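Local coordinates for protein xylosidase (Xanthomonas axonopodis pv. citri, PDB 6XN2) that probably hydrolyses xylo-oligosaccharides as a family 43 glycoside hydrolase, binding xylopyranose units in its ligand pocket and a calcium ion, at residues L131-K136 and F156-Q161. Residues are numbered along the deposited sequence; the frame is centred on the assembly and turned at random.
Sequences LYFPAK and FVAEPQ
Leu131 is held through backbone hydrogen bonding with Ala147, while its side chain packs on Phe156. The two segments belong to one four-stranded blade of the five-bladed beta-propeller characteristic of family 43: strand 128-136 is second, strand 157-158 is outermost, and strand 142-149 runs between them. No hydrogen bond joins the segments directly; Phe133 too is backbone hydrogen-bonded to the intervening strand, with Gly145, and the contact itself is apolar.

Its main element is a CH-pi contact. Leu131 CB sits 4.0 Å from the centroid of the Phe156 ring, 12° off the normal, so it meets a face almost centrally. The leucine side chain crosses that of the phenylalanine at about a right angle. CG anti to the backbone N (chi1 -176°) lays Leu131 CD2 along the same face, above the rim at Phe156 CD1, 3.9 Å away.

Val104 and Leu105 of strand 99-106, in the preceding blade, touch the same side chains, Val104 meeting Leu131 and Phe156, and Leu105 meeting Phe133 and Ala158. The pairing thus forms part of an inter-blade core. Across the two segments there is also a looser touch, Phe133 CZ approaching Ala158 CB obliquely at 4.5 Å.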
ATOM      1  N   LEU A 131       3.148  -4.675  13.194  1.00 26.42           N
ATOM      2  CA  LEU A 131       3.730  -4.178  11.970  1.00 27.05           C
ATOM      3  C   LEU A 131       3.770  -5.289  10.951  1.00 27.41           C
ATOM      4  O   LEU A 131       4.440  -6.224  11.133  1.00 28.65           O
ATOM      5  CB  LEU A 131       5.121  -3.604  12.205  1.00 27.65           C
ATOM      6  CG  LEU A 131       5.851  -2.945  11.040  1.00 25.94           C
ATOM      7  CD1 LEU A 131       5.064  -1.802  10.492  1.00 28.93           C
ATOM      8  CD2 LEU A 131       7.198  -2.440  11.445  1.00 31.05           C
ATOM      9  N   TYR A 132       2.978  -5.176   9.905  1.00 26.18           N
ATOM     10  CA  TYR A 132       2.933  -6.173   8.840  1.00 22.75           C
ATOM     11  C   TYR A 132       3.856  -5.756   7.708  1.00 26.62           C
ATOM     12  O   TYR A 132       3.815  -4.611   7.276  1.00 25.90           O
ATOM     13  CB  TYR A 132       1.504  -6.346   8.317  1.00 23.15           C
ATOM     14  CG  TYR A 132       0.552  -6.794   9.383  1.00 25.82           C
ATOM     15  CD1 TYR A 132      -0.007  -5.879  10.268  1.00 29.44           C
ATOM     16  CD2 TYR A 132       0.224  -8.138   9.523  1.00 24.07           C
ATOM     17  CE1 TYR A 132      -0.871  -6.292  11.263  1.00 26.62           C
ATOM     18  CE2 TYR A 132      -0.638  -8.562  10.515  1.00 24.10           C
ATOM     19  CZ  TYR A 132      -1.183  -7.637  11.380  1.00 26.93           C
ATOM     20  OH  TYR A 132      -2.041  -8.053  12.364  1.00 28.98           O
ATOM     21  N   PHE A 133       4.686  -6.676   7.228  1.00 28.81           N
ATOM     22  CA  PHE A 133       5.664  -6.324   6.201  1.00 24.90           C
ATOM     23  C   PHE A 133       5.961  -7.475   5.249  1.00 28.26           C
ATOM     24  O   PHE A 133       6.009  -8.636   5.662  1.00 26.05           O
ATOM     25  CB  PHE A 133       6.968  -5.850   6.857  1.00 25.50           C
ATOM     26  CG  PHE A 133       7.664  -6.917   7.659  1.00 28.67           C
ATOM     27  CD1 PHE A 133       7.263  -7.198   8.954  1.00 29.15           C
ATOM     28  CD2 PHE A 133       8.719  -7.635   7.118  1.00 27.05           C
ATOM     29  CE1 PHE A 133       7.892  -8.181   9.696  1.00 27.78           C
ATOM     30  CE2 PHE A 133       9.350  -8.630   7.860  1.00 25.24           C
ATOM     31  CZ  PHE A 133       8.943  -8.892   9.145  1.00 27.17           C
ATOM     32  N   PRO A 134       6.165  -7.155   3.963  1.00 26.49           N
ATOM     33  CA  PRO A 134       6.618  -8.150   2.997  1.00 25.20           C
ATOM     34  C   PRO A 134       8.145  -8.187   2.940  1.00 25.13           C
ATOM     35  O   PRO A 134       8.811  -7.141   2.933  1.00 27.70           O
ATOM     36  CB  PRO A 134       6.023  -7.646   1.684  1.00 29.01           C
ATOM     37  CG  PRO A 134       6.065  -6.138   1.836  1.00 27.68           C
ATOM     38  CD  PRO A 134       5.939  -5.842   3.328  1.00 25.97           C
ATOM     39  N   ALA A 135       8.703  -9.387   2.923  1.00 27.68           N
ATOM     40  CA  ALA A 135      10.137  -9.530   2.736  1.00 27.63           C
ATOM     41  C   ALA A 135      10.406 -10.801   1.959  1.00 28.40           C
ATOM     42  O   ALA A 135       9.531 -11.655   1.827  1.00 31.49           O
ATOM     43  CB  ALA A 135      10.867  -9.538   4.078  1.00 27.50           C
ATOM     44  N   LYS A 136      11.622 -10.918   1.449  1.00 30.16           N
ATOM     45  CA  LYS A 136      11.992 -12.029   0.594  1.00 29.48           C
ATOM     46  C   LYS A 136      12.832 -13.045   1.364  1.00 33.44           C
ATOM     47  O   LYS A 136      13.808 -12.676   2.024  1.00 30.91           O
ATOM     48  CB  LYS A 136      12.752 -11.500  -0.624  1.00 30.18           C
ATOM     49  CG  LYS A 136      12.952 -12.513  -1.721  1.00 33.78           C
ATOM     50  CD  LYS A 136      13.491 -11.855  -2.986  1.00 34.20           C
ATOM     51  CE  LYS A 136      12.365 -11.337  -3.863  1.00 35.48           C
ATOM     52  NZ  LYS A 136      12.906 -10.449  -4.933  1.00 31.01           N
ATOM     53  N   PHE A 156       9.443  -3.043  17.388  1.00 33.10           N
ATOM     54  CA  PHE A 156       8.691  -4.227  17.130  1.00 31.03           C
ATOM     55  C   PHE A 156       9.581  -5.425  17.105  1.00 35.89           C
ATOM     56  O   PHE A 156      10.644  -5.375  16.570  1.00 31.64           O
ATOM     57  CB  PHE A 156       7.965  -4.096  15.796  1.00 28.28           C
ATOM     58  CG  PHE A 156       7.039  -2.934  15.723  1.00 32.38           C
ATOM     59  CD1 PHE A 156       7.478  -1.713  15.302  1.00 30.72           C
ATOM     60  CD2 PHE A 156       5.741  -3.053  16.093  1.00 29.54           C
ATOM     61  CE1 PHE A 156       6.636  -0.647  15.256  1.00 32.57           C
ATOM     62  CE2 PHE A 156       4.900  -1.995  16.052  1.00 28.51           C
ATOM     63  CZ  PHE A 156       5.342  -0.788  15.635  1.00 30.04           C
ATOM     64  N   VAL A 157       9.127  -6.501  17.719  1.00 31.05           N
ATOM     65  CA  VAL A 157       9.848  -7.726  17.726  1.00 27.13           C
ATOM     66  C   VAL A 157       9.200  -8.597  16.682  1.00 27.87           C
ATOM     67  O   VAL A 157       8.086  -8.966  16.823  1.00 25.78           O
ATOM     68  CB  VAL A 157       9.774  -8.386  19.091  1.00 28.67           C
ATOM     69  CG1 VAL A 157      10.521  -9.666  19.085  1.00 28.18           C
ATOM     70  CG2 VAL A 157      10.338  -7.458  20.124  1.00 30.81           C
ATOM     71  N   ALA A 158       9.952  -8.908  15.639  1.00 29.55           N
ATOM     72  CA  ALA A 158       9.415  -9.699  14.521  1.00 27.83           C
ATOM     73  C   ALA A 158       9.263 -11.159  14.919  1.00 28.13           C
ATOM     74  O   ALA A 158      10.063 -11.642  15.655  1.00 26.75           O
ATOM     75  CB  ALA A 158      10.313  -9.571  13.330  1.00 27.17           C
ATOM     76  N   GLU A 159       8.243 -11.807  14.377  1.00 29.10           N
ATOM     77  CA  GLU A 159       8.051 -13.216  14.569  1.00 29.78           C
ATOM     78  C   GLU A 159       9.122 -13.952  13.777  1.00 33.05           C
ATOM     79  O   GLU A 159       9.556 -13.504  12.761  1.00 29.81           O
ATOM     80  CB  GLU A 159       6.680 -13.648  14.097  1.00 30.92           C
ATOM     81  CG  GLU A 159       5.540 -13.117  14.926  1.00 32.23           C
ATOM     82  CD  GLU A 159       5.453 -13.746  16.298  1.00 43.26           C
ATOM     83  OE1 GLU A 159       5.704 -14.929  16.403  1.00 38.33           O
ATOM     84  OE2 GLU A 159       5.122 -13.047  17.265  1.00 44.66           O
ATOM     85  N   PRO A 160       9.549 -15.107  14.271  1.00 32.15           N
ATOM     86  CA  PRO A 160      10.566 -15.923  13.642  1.00 29.29           C
ATOM     87  C   PRO A 160      10.196 -16.440  12.266  1.00 30.90           C
ATOM     88  O   PRO A 160      11.058 -16.640  11.484  1.00 29.44           O
ATOM     89  CB  PRO A 160      10.689 -17.088  14.594  1.00 31.93           C
ATOM     90  CG  PRO A 160       9.467 -17.076  15.382  1.00 29.61           C
ATOM     91  CD  PRO A 160       9.123 -15.673  15.546  1.00 29.34           C
ATOM     92  N   GLN A 161       8.923 -16.675  12.022  1.00 30.76           N
ATOM     93  CA  GLN A 161       8.442 -17.174  10.732  1.00 33.08           C
ATOM     94  C   GLN A 161       7.425 -16.205  10.137  1.00 29.42           C
ATOM     95  O   GLN A 161       6.824 -15.418  10.877  1.00 27.58           O
ATOM     96  CB  GLN A 161       7.818 -18.562  10.895  1.00 32.01           C
ATOM     97  CG  GLN A 161       8.818 -19.659  11.173  1.00 33.96           C
ATOM     98  CD  GLN A 161       8.199 -20.862  11.866  1.00 48.69           C
ATOM     99  OE1 GLN A 161       7.007 -21.162  11.705  1.00 44.11           O
ATOM    100  NE2 GLN A 161       9.011 -21.556  12.651  1.00 52.46           N
TER